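PDB 6HIF: hdh assembly factor Kustc1130 from Kuenenia stuttgartiensis, which probably assists assembly of the multiheme enzyme hydrazine dehydrogenase and forms a small all-beta domain within the complex. Local coordinates for residues Y[31-36]-Y[49-54]. Residues are numbered along the deposited sequence; the frame is centred on the assembly and turned at random.
Sequences AKLWVT and IKVGDE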
loop_
_atom_site.group_PDB
_atom_site.type_symbol
_atom_site.label_atom_id
_atom_site.label_comp_id
_atom_site.label_asym_id
_atom_site.label_seq_id
_atom_site.Cartn_x
_atom_site.Cartn_y
_atom_site.Cartn_z
ATOM N N ALA Y 31 69.745 1.273 6.579
ATOM C CA ALA Y 31 70.283 2.048 5.473
ATOM C C ALA Y 31 70.439 1.142 4.254
ATOM O O ALA Y 31 70.687 -0.053 4.400
ATOM C CB ALA Y 31 71.596 2.675 5.873
ATOM N N LYS Y 32 70.271 1.723 3.057
ATOM C CA LYS Y 32 70.462 0.999 1.811
ATOM C C LYS Y 32 71.667 1.587 1.086
ATOM O O LYS Y 32 71.703 2.783 0.808
ATOM C CB LYS Y 32 69.193 1.039 0.952
ATOM C CG LYS Y 32 68.808 -0.284 0.298
ATOM C CD LYS Y 32 67.537 -0.214 -0.535
ATOM C CE LYS Y 32 67.183 -1.524 -1.218
ATOM N NZ LYS Y 32 66.405 -1.316 -2.465
ATOM N N LEU Y 33 72.660 0.733 0.811
ATOM C CA LEU Y 33 73.893 1.151 0.164
ATOM C C LEU Y 33 74.049 0.413 -1.162
ATOM O O LEU Y 33 74.089 -0.815 -1.194
ATOM C CB LEU Y 33 75.076 0.863 1.093
ATOM C CG LEU Y 33 76.459 1.187 0.531
ATOM C CD1 LEU Y 33 76.711 2.687 0.524
ATOM C CD2 LEU Y 33 77.541 0.482 1.333
ATOM N N TRP Y 34 74.131 1.192 -2.245
ATOM C CA TRP Y 34 74.445 0.683 -3.570
ATOM C C TRP Y 34 75.932 0.899 -3.824
ATOM O O TRP Y 34 76.436 2.003 -3.619
ATOM C CB TRP Y 34 73.623 1.426 -4.628
ATOM C CG TRP Y 34 72.134 1.370 -4.462
ATOM C CD1 TRP Y 34 71.395 1.855 -3.420
ATOM C CD2 TRP Y 34 71.191 0.838 -5.410
ATOM N NE1 TRP Y 34 70.061 1.641 -3.643
ATOM C CE2 TRP Y 34 69.905 1.023 -4.857
ATOM C CE3 TRP Y 34 71.308 0.226 -6.664
ATOM C CZ2 TRP Y 34 68.748 0.608 -5.519
ATOM C CZ3 TRP Y 34 70.165 -0.182 -7.317
ATOM C CH2 TRP Y 34 68.903 0.009 -6.750
ATOM N N VAL Y 35 76.627 -0.157 -4.266
ATOM C CA VAL Y 35 78.033 -0.033 -4.629
ATOM C C VAL Y 35 78.222 -0.507 -6.069
ATOM O O VAL Y 35 77.933 -1.657 -6.394
ATOM C CB VAL Y 35 78.972 -0.768 -3.650
ATOM C CG1 VAL Y 35 80.435 -0.571 -4.019
ATOM C CG2 VAL Y 35 78.739 -0.345 -2.209
ATOM N N THR Y 36 78.708 0.403 -6.921
ATOM C CA THR Y 36 78.934 0.113 -8.328
ATOM C C THR Y 36 80.436 0.066 -8.595
ATOM O O THR Y 36 81.169 0.994 -8.245
ATOM C CB THR Y 36 78.220 1.128 -9.229
ATOM O OG1 THR Y 36 76.837 1.161 -8.876
ATOM C CG2 THR Y 36 78.359 0.812 -10.703
ATOM N N ILE Y 49 82.527 -7.358 -3.602
ATOM C CA ILE Y 49 82.395 -6.170 -2.779
ATOM C C ILE Y 49 82.159 -6.603 -1.333
ATOM O O ILE Y 49 81.234 -7.363 -1.046
ATOM C CB ILE Y 49 81.267 -5.256 -3.306
ATOM C CG1 ILE Y 49 81.450 -4.923 -4.790
ATOM C CG2 ILE Y 49 81.148 -3.999 -2.453
ATOM C CD1 ILE Y 49 80.301 -4.160 -5.402
ATOM N N LYS Y 50 83.022 -6.110 -0.439
ATOM C CA LYS Y 50 82.898 -6.335 0.993
ATOM C C LYS Y 50 82.446 -5.039 1.665
ATOM O O LYS Y 50 83.125 -4.016 1.576
ATOM C CB LYS Y 50 84.242 -6.782 1.579
ATOM C CG LYS Y 50 84.420 -8.279 1.791
ATOM C CD LYS Y 50 85.762 -8.622 2.405
ATOM C CE LYS Y 50 85.715 -9.849 3.289
ATOM N NZ LYS Y 50 87.066 -10.262 3.738
ATOM N N VAL Y 51 81.284 -5.095 2.322
ATOM C CA VAL Y 51 80.826 -4.012 3.178
ATOM C C VAL Y 51 80.478 -4.603 4.542
ATOM O O VAL Y 51 79.546 -5.399 4.655
ATOM C CB VAL Y 51 79.631 -3.247 2.573
ATOM C CG1 VAL Y 51 79.214 -2.088 3.464
ATOM C CG2 VAL Y 51 79.915 -2.754 1.164
ATOM N N GLY Y 52 81.237 -4.199 5.568
ATOM C CA GLY Y 52 81.139 -4.819 6.880
ATOM C C GLY Y 52 81.398 -6.321 6.795
ATOM O O GLY Y 52 82.439 -6.744 6.298
ATOM N N ASP Y 53 80.422 -7.113 7.255
ATOM C CA ASP Y 53 80.527 -8.563 7.255
ATOM C C ASP Y 53 79.938 -9.137 5.968
ATOM O O ASP Y 53 80.102 -10.323 5.685
ATOM C CB ASP Y 53 79.858 -9.176 8.490
ATOM C CG ASP Y 53 80.633 -8.967 9.781
ATOM O OD1 ASP Y 53 81.870 -8.795 9.711
ATOM O OD2 ASP Y 53 79.990 -8.976 10.849
ATOM N N GLU Y 54 79.255 -8.286 5.196
ATOM C CA GLU Y 54 78.525 -8.740 4.023
ATOM C C GLU Y 54 79.440 -8.788 2.802
ATOM O O GLU Y 54 80.344 -7.968 2.649
ATOM C CB GLU Y 54 77.277 -7.885 3.804
ATOM C CG GLU Y 54 76.002 -8.587 4.228
ATOM C CD GLU Y 54 75.093 -7.746 5.103
ATOM O OE1 GLU Y 54 75.440 -7.546 6.284
ATOM O OE2 GLU Y 54 74.046 -7.288 4.602
#
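I49 and V35 lie alongside each other between two beta sheets, and L33 with V51 continues the contact. Four buried aliphatic side chains make it. No hydrogen bond crosses. The two strand segments run roughly antiparallel, at 151°, with their axes 9.4 Å apart at closest approach. That spacing fits packing between sheets, not pairing within one.

V35 can be followed outward from its backbone. V35 CB lies 4.0 Å from I49 CD1 and slightly farther from I49 CG2. V35 CG1, anti to the backbone N (chi1 -178°), reaches both methyls of I49, CG2 and CD1. V35 CG1 is 3.8 Å from I49 CG2. The other methyl, V35 CG2, meets V51 CG2 more loosely, at 4.3 Å.

I49 is extended at its end (chi2 174°), which carries I49 CD1 to 3.6 Å from V35 O. With an alanine here, V35 CG1 would lose both methyls it rests on, and a gap would probably open beside it.

L33 uses one branch. L33 CD2 slants across V51, 3.7 Å from V51 CG1 and 4.0 Å from V51 CG2. Just beyond V51 the chain reverses in a type II' turn, V51 to E54, with G52 at positive phi.

The contact joins the two sheets of a beta sandwich near the centre of the chain. Strand 31-39 lies between strands 63-68 and 96-102, and strand 48-51 between 54-57 and 71-79. I75 of strand 71-79 also packs on L33, V35 and V51. I49 also packs on C64 of strand 63-68, whose disulfide to C56 of strand 54-57 covalently links the two sheets. V51 packs on F66, and L33 on L97. On the other face of strand 31-39, K32 forms a salt bridge outside this contact, to an acidic side chain of another protein.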